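Local coordinates for shikimate dehydrogenase (NADP(+)) (Peptoclostridium difficile, PDB 5DZS), which probably catalyses the reversible NADPH-linked reduction of 3-dehydroshikimate to shikimate, a step on the chorismate pathway to the aromatic amino acids, at residues Y98-F103 with I241-I246; G232-V237 with V259-L264. One frame throughout, in Å; residues are numbered along the deposited sequence.

Contact 1: residues Y98-F103 with I241-I246; sequences YNTDYF and IKSQEI
Two successive bends in the K242 chain, chi2 and chi3 both 63°, follow a first torsion that sets CG opposite the backbone N (chi1 -177°), and together they fold the lysine over the F103 ring. CE is the atom that lands there, 3.4 Å from the ring centroid and close to the normal, which makes a CH-pi contact over the middle of the face. NZ lies off-centre, 4.3 Å from the same centroid, in a cation-pi arrangement. It also forms salt bridges with E245 OE2, 3.0 Å away and met nearly along the carboxylate C-O axis, and with D249 of the second subunit. The two carboxylates probably offset the lysine charge where the subunits meet.

Lower on the lysine, CG meets the T100 methyl CG2 at 3.6 Å. The hydroxyl of T100 serves a polar link instead: a water stands 2.6 Å from T100 OG1 and 2.6 Å from S243 OG, bridging the two. N86 holds T100 OG1 from outside the segments, and S243 OG also bonds to Q239, N59 and T87, so these buried oxygens are well supplied. At the far end, the CG2 methyl of I246 lies over one face of the Y98 ring, displaced toward the rim, a CH-pi contact with CE1 of Y98 3.6 Å away.

N86 and Q239 are predicted shikimate-binding residues, as is D101, which forms a salt bridge with the predicted proton acceptor K65. The contact joins the end of strand 94-98 and the start of helix 101-111 to helix 233-248; on one side it reaches the dimer interface, and on the other it adjoins the predicted shikimate site through T100.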
loop_
_atom_site.group_PDB
_atom_site.type_symbol
_atom_site.label_atom_id
_atom_site.label_comp_id
_atom_site.label_asym_id
_atom_site.label_seq_id
_atom_site.Cartn_x
_atom_site.Cartn_y
_atom_site.Cartn_z
ATOM N N TYR B 98 9.099 -1.247 5.000
ATOM C CA TYR B 98 8.925 -1.342 3.561
ATOM C C TYR B 98 10.208 -0.940 2.867
ATOM O O TYR B 98 11.103 -0.344 3.486
ATOM C CB TYR B 98 7.807 -0.388 3.079
ATOM C CG TYR B 98 6.487 -0.554 3.773
ATOM C CD1 TYR B 98 6.240 0.023 5.017
ATOM C CD2 TYR B 98 5.470 -1.282 3.201
ATOM C CE1 TYR B 98 5.045 -0.153 5.657
ATOM C CE2 TYR B 98 4.239 -1.408 3.828
ATOM C CZ TYR B 98 4.040 -0.819 5.070
ATOM O OH TYR B 98 2.814 -0.964 5.717
ATOM N N ASN B 99 10.305 -1.244 1.584
ATOM C CA ASN B 99 11.462 -0.829 0.811
ATOM C C ASN B 99 11.027 -0.284 -0.511
ATOM O O ASN B 99 10.516 -1.027 -1.368
ATOM C CB ASN B 99 12.433 -1.973 0.633
ATOM C CG ASN B 99 13.725 -1.512 -0.010
ATOM O OD1 ASN B 99 13.689 -0.817 -1.040
ATOM N ND2 ASN B 99 14.844 -1.879 0.568
ATOM N N THR B 100 11.226 1.006 -0.711
ATOM C CA THR B 100 10.890 1.587 -1.976
ATOM C C THR B 100 12.092 1.604 -2.958
ATOM O O THR B 100 11.951 2.193 -4.053
ATOM C CB THR B 100 10.507 2.992 -1.770
ATOM O OG1 THR B 100 11.695 3.676 -1.303
ATOM C CG2 THR B 100 9.319 3.126 -0.773
ATOM N N ASP B 101 13.244 0.989 -2.624
ATOM C CA ASP B 101 14.425 1.025 -3.544
ATOM C C ASP B 101 14.205 0.365 -4.915
ATOM O O ASP B 101 14.662 0.904 -5.950
ATOM C CB ASP B 101 15.708 0.439 -2.892
ATOM C CG ASP B 101 16.437 1.438 -1.997
ATOM O OD1 ASP B 101 16.176 2.648 -2.103
ATOM O OD2 ASP B 101 17.308 1.006 -1.198
ATOM N N TYR B 102 13.583 -0.811 -4.953
ATOM C CA TYR B 102 13.291 -1.478 -6.229
ATOM C C TYR B 102 12.344 -0.585 -7.045
ATOM O O TYR B 102 12.569 -0.362 -8.231
ATOM C CB TYR B 102 12.681 -2.869 -5.970
ATOM C CG TYR B 102 12.387 -3.759 -7.157
ATOM C CD1 TYR B 102 11.267 -3.537 -7.969
ATOM C CD2 TYR B 102 13.154 -4.879 -7.405
ATOM C CE1 TYR B 102 10.971 -4.373 -9.022
ATOM C CE2 TYR B 102 12.852 -5.732 -8.455
ATOM C CZ TYR B 102 11.756 -5.465 -9.260
ATOM O OH TYR B 102 11.461 -6.314 -10.301
ATOM N N PHE B 103 11.293 -0.077 -6.404
ATOM C CA PHE B 103 10.325 0.804 -7.077
ATOM C C PHE B 103 10.956 2.057 -7.689
ATOM O O PHE B 103 10.697 2.379 -8.867
ATOM C CB PHE B 103 9.191 1.212 -6.127
ATOM C CG PHE B 103 8.394 2.365 -6.639
ATOM C CD1 PHE B 103 7.303 2.156 -7.475
ATOM C CD2 PHE B 103 8.778 3.659 -6.360
ATOM C CE1 PHE B 103 6.592 3.234 -7.987
ATOM C CE2 PHE B 103 8.077 4.733 -6.874
ATOM C CZ PHE B 103 6.983 4.517 -7.691
ATOM N N ILE B 241 7.573 10.099 -2.728
ATOM C CA ILE B 241 6.141 9.999 -3.024
ATOM C C ILE B 241 5.601 8.614 -2.647
ATOM O O ILE B 241 4.528 8.515 -2.020
ATOM C CB ILE B 241 5.874 10.379 -4.496
ATOM C CG1 ILE B 241 6.141 11.879 -4.681
ATOM C CG2 ILE B 241 4.448 10.031 -4.921
ATOM C CD1 ILE B 241 6.204 12.325 -6.132
ATOM N N LYS B 242 6.331 7.559 -2.973
ATOM C CA LYS B 242 5.904 6.224 -2.585
ATOM C C LYS B 242 5.832 6.099 -1.060
ATOM O O LYS B 242 4.910 5.490 -0.518
ATOM C CB LYS B 242 6.841 5.169 -3.188
ATOM C CG LYS B 242 6.439 3.736 -2.901
ATOM C CD LYS B 242 5.093 3.358 -3.499
ATOM C CE LYS B 242 5.039 3.423 -5.022
ATOM N NZ LYS B 242 3.705 3.086 -5.629
ATOM N N SER B 243 6.821 6.667 -0.361
ATOM C CA SER B 243 6.780 6.642 1.094
ATOM C C SER B 243 5.505 7.338 1.601
ATOM O O SER B 243 4.845 6.843 2.527
ATOM C CB SER B 243 7.988 7.333 1.723
ATOM O OG SER B 243 9.200 6.638 1.475
ATOM N N GLN B 244 5.201 8.495 1.019
ATOM C CA GLN B 244 4.010 9.232 1.392
ATOM C C GLN B 244 2.724 8.431 1.139
ATOM O O GLN B 244 1.779 8.480 1.940
ATOM C CB GLN B 244 3.999 10.569 0.675
ATOM C CG GLN B 244 5.044 11.526 1.211
ATOM C CD GLN B 244 4.761 11.946 2.639
ATOM O OE1 GLN B 244 3.654 11.796 3.132
ATOM N NE2 GLN B 244 5.777 12.482 3.314
ATOM N N GLU B 245 2.703 7.672 0.046
ATOM C CA GLU B 245 1.541 6.847 -0.272
ATOM C C GLU B 245 1.352 5.797 0.838
ATOM O O GLU B 245 0.257 5.533 1.291
ATOM C CB GLU B 245 1.696 6.134 -1.621
ATOM C CG GLU B 245 1.576 7.063 -2.821
ATOM C CD GLU B 245 1.624 6.317 -4.132
ATOM O OE1 GLU B 245 0.942 6.757 -5.087
ATOM O OE2 GLU B 245 2.290 5.281 -4.236
ATOM N N ILE B 246 2.454 5.195 1.256
ATOM C CA ILE B 246 2.422 4.195 2.318
ATOM C C ILE B 246 1.973 4.788 3.658
ATOM O O ILE B 246 1.098 4.242 4.340
ATOM C CB ILE B 246 3.812 3.551 2.483
ATOM C CG1 ILE B 246 4.110 2.670 1.257
ATOM C CG2 ILE B 246 3.860 2.719 3.773
ATOM C CD1 ILE B 246 5.550 2.255 1.141
HETATM O O HOH W 1 11.346 5.531 0.479
#

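Contact 2: residues G232-V237 with V259-L264; sequences GLYMLV and VIYNEL
The helical bond from L264 N to I260 O, 2.9 Å long, links two residues a turn apart that both touch V237 on the facing helix. V237 divides its methyls between them: CG1 touches I260 CG2 at 3.7 Å, whereas CG2 points to L264 CD1 at 4.2 Å. With CG1 opposite the backbone N (chi1 178°), the valine fork sits astride this pair of aliphatic chains, which in turn pack on helix 16-27, I260 against V23 and I26, L264 against Q18 and I19.

More of Y261 than of any other residue is buried in this contact. Its ring receives the edge of the Y234 ring in a T-shaped stack, the planes at 81° and the centroids 5.0 Å apart. CD1 of Y234 is the atom presented to the face, over the ring centre, and it comes within 3.7 Å of Y261 CG. L233 approaches the same ring obliquely, with its CD2 3.9 Å from Y261 CE1. Y261 thus meets two consecutive residues at the start of helix 233-248, and the 3.7 Å between its CE1 and Y234 N confirms that the ring lies against this first turn. The Y234 hydroxyl is held separately, by a hydrogen bond to D258 one residue before the segment, which helps fix how the edge-on ring is turned.

The short axes of 233-237 and 259-264 approach to 9.7 Å with their directions 133° apart, a splayed antiparallel crossing. G232, immediately before helix 233-248, is a predicted NADP(+)-binding residue. The pairing itself is buried packing of that helix, which follows strand 228-230 of the parallel Rossmann-type sheet, on helix 255-268, which touches helix 16-27 of the substrate-binding domain.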
loop_
_atom_site.group_PDB
_atom_site.type_symbol
_atom_site.label_atom_id
_atom_site.label_comp_id
_atom_site.label_asym_id
_atom_site.label_seq_id
_atom_site.Cartn_x
_atom_site.Cartn_y
_atom_site.Cartn_z
ATOM N N GLY B 232 20.752 10.609 -9.256
ATOM C CA GLY B 232 19.754 9.977 -8.407
ATOM C C GLY B 232 18.527 10.775 -8.072
ATOM O O GLY B 232 17.651 10.254 -7.391
ATOM N N LEU B 233 18.422 12.008 -8.573
ATOM C CA LEU B 233 17.315 12.873 -8.118
ATOM C C LEU B 233 15.922 12.345 -8.440
ATOM O O LEU B 233 15.031 12.375 -7.584
ATOM C CB LEU B 233 17.482 14.306 -8.627
ATOM C CG LEU B 233 16.450 15.319 -8.118
ATOM C CD1 LEU B 233 16.440 15.427 -6.592
ATOM C CD2 LEU B 233 16.713 16.678 -8.751
ATOM N N TYR B 234 15.704 11.851 -9.648
ATOM C CA TYR B 234 14.365 11.378 -9.990
ATOM C C TYR B 234 13.930 10.256 -9.049
ATOM O O TYR B 234 12.782 10.193 -8.612
ATOM C CB TYR B 234 14.316 10.919 -11.458
ATOM C CG TYR B 234 12.931 10.752 -12.014
ATOM C CD1 TYR B 234 12.222 11.854 -12.473
ATOM C CD2 TYR B 234 12.324 9.504 -12.089
ATOM C CE1 TYR B 234 10.958 11.719 -12.994
ATOM C CE2 TYR B 234 11.043 9.364 -12.618
ATOM C CZ TYR B 234 10.374 10.473 -13.066
ATOM O OH TYR B 234 9.099 10.400 -13.608
ATOM N N MET B 235 14.858 9.357 -8.749
ATOM C CA MET B 235 14.589 8.250 -7.852
ATOM C C MET B 235 14.280 8.776 -6.456
ATOM O O MET B 235 13.366 8.300 -5.783
ATOM C CB MET B 235 15.769 7.288 -7.827
ATOM C CG MET B 235 15.631 6.171 -6.837
ATOM S SD MET B 235 16.918 4.971 -7.190
ATOM C CE MET B 235 16.751 3.887 -5.768
ATOM N N LEU B 236 15.030 9.774 -6.012
ATOM C CA LEU B 236 14.771 10.329 -4.683
ATOM C C LEU B 236 13.351 10.908 -4.577
ATOM O O LEU B 236 12.681 10.788 -3.562
ATOM C CB LEU B 236 15.792 11.411 -4.320
ATOM C CG LEU B 236 17.222 10.942 -4.065
ATOM C CD1 LEU B 236 18.121 12.132 -3.788
ATOM C CD2 LEU B 236 17.285 9.945 -2.911
ATOM N N VAL B 237 12.898 11.593 -5.611
ATOM C CA VAL B 237 11.561 12.164 -5.581
ATOM C C VAL B 237 10.519 11.041 -5.636
ATOM O O VAL B 237 9.533 11.054 -4.896
ATOM C CB VAL B 237 11.364 13.185 -6.727
ATOM C CG1 VAL B 237 9.946 13.729 -6.685
ATOM C CG2 VAL B 237 12.351 14.325 -6.610
ATOM N N VAL B 259 6.129 17.099 -11.703
ATOM C CA VAL B 259 5.994 18.496 -11.284
ATOM C C VAL B 259 7.044 18.792 -10.212
ATOM O O VAL B 259 7.791 19.769 -10.293
ATOM C CB VAL B 259 4.567 18.804 -10.768
ATOM C CG1 VAL B 259 4.495 20.196 -10.178
ATOM C CG2 VAL B 259 3.558 18.667 -11.903
ATOM N N ILE B 260 7.142 17.926 -9.220
ATOM C CA ILE B 260 8.092 18.155 -8.159
ATOM C C ILE B 260 9.542 18.062 -8.597
ATOM O O ILE B 260 10.380 18.879 -8.190
ATOM C CB ILE B 260 7.823 17.201 -6.993
ATOM C CG1 ILE B 260 6.462 17.543 -6.377
ATOM C CG2 ILE B 260 8.972 17.271 -5.984
ATOM C CD1 ILE B 260 6.027 16.610 -5.267
ATOM N N TYR B 261 9.858 17.051 -9.406
ATOM C CA TYR B 261 11.200 16.871 -9.908
ATOM C C TYR B 261 11.668 18.062 -10.755
ATOM O O TYR B 261 12.774 18.547 -10.570
ATOM C CB TYR B 261 11.259 15.590 -10.756
ATOM C CG TYR B 261 12.534 15.398 -11.565
ATOM C CD1 TYR B 261 13.723 15.016 -10.957
ATOM C CD2 TYR B 261 12.545 15.573 -12.951
ATOM C CE1 TYR B 261 14.879 14.824 -11.687
ATOM C CE2 TYR B 261 13.710 15.385 -13.688
ATOM C CZ TYR B 261 14.872 15.005 -13.046
ATOM O OH TYR B 261 16.050 14.815 -13.759
ATOM N N ASN B 262 10.833 18.513 -11.682
ATOM C CA ASN B 262 11.215 19.643 -12.533
ATOM C C ASN B 262 11.382 20.932 -11.743
ATOM O O ASN B 262 12.298 21.724 -12.013
ATOM C CB ASN B 262 10.209 19.829 -13.676
ATOM C CG ASN B 262 10.235 18.678 -14.670
ATOM O OD1 ASN B 262 11.292 18.134 -14.990
ATOM N ND2 ASN B 262 9.066 18.315 -15.177
ATOM N N GLU B 263 10.498 21.166 -10.772
ATOM C CA GLU B 263 10.600 22.377 -9.968
ATOM C C GLU B 263 11.851 22.319 -9.095
ATOM O O GLU B 263 12.548 23.324 -8.945
ATOM C CB GLU B 263 9.310 22.638 -9.162
ATOM C CG GLU B 263 8.134 23.060 -10.051
ATOM C CD GLU B 263 6.871 23.391 -9.273
ATOM O OE1 GLU B 263 6.902 23.285 -8.021
ATOM O OE2 GLU B 263 5.852 23.752 -9.921
ATOM N N LEU B 264 12.163 21.148 -8.547
ATOM C CA LEU B 264 13.357 21.005 -7.701
ATOM C C LEU B 264 14.650 21.059 -8.490
ATOM O O LEU B 264 15.639 21.640 -8.036
ATOM C CB LEU B 264 13.310 19.696 -6.908
ATOM C CG LEU B 264 12.363 19.654 -5.726
ATOM C CD1 LEU B 264 12.323 18.229 -5.195
ATOM C CD2 LEU B 264 12.804 20.630 -4.644
#

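Helix 233-248 is common to both contacts: 232-237 supplies its start to contact 2 and 241-246 its later turns to contact 1, with the two centres 15 Å apart. Along the chain the segments interleave, in the order 98-103, 232-237, 241-246, 259-264. Direct touching also occurs, since CE of M235 lies 3.6 Å from O of D101. The shared helix follows strand 228-230 at the edge of the parallel sheet; its first turns pack on helix 255-268 and also touch helix 101-111, and its later turns meet the start of helix 101-111 and the end of strand 94-98. It therefore couples the two domains that should enclose the predicted shikimate and NADP(+) sites.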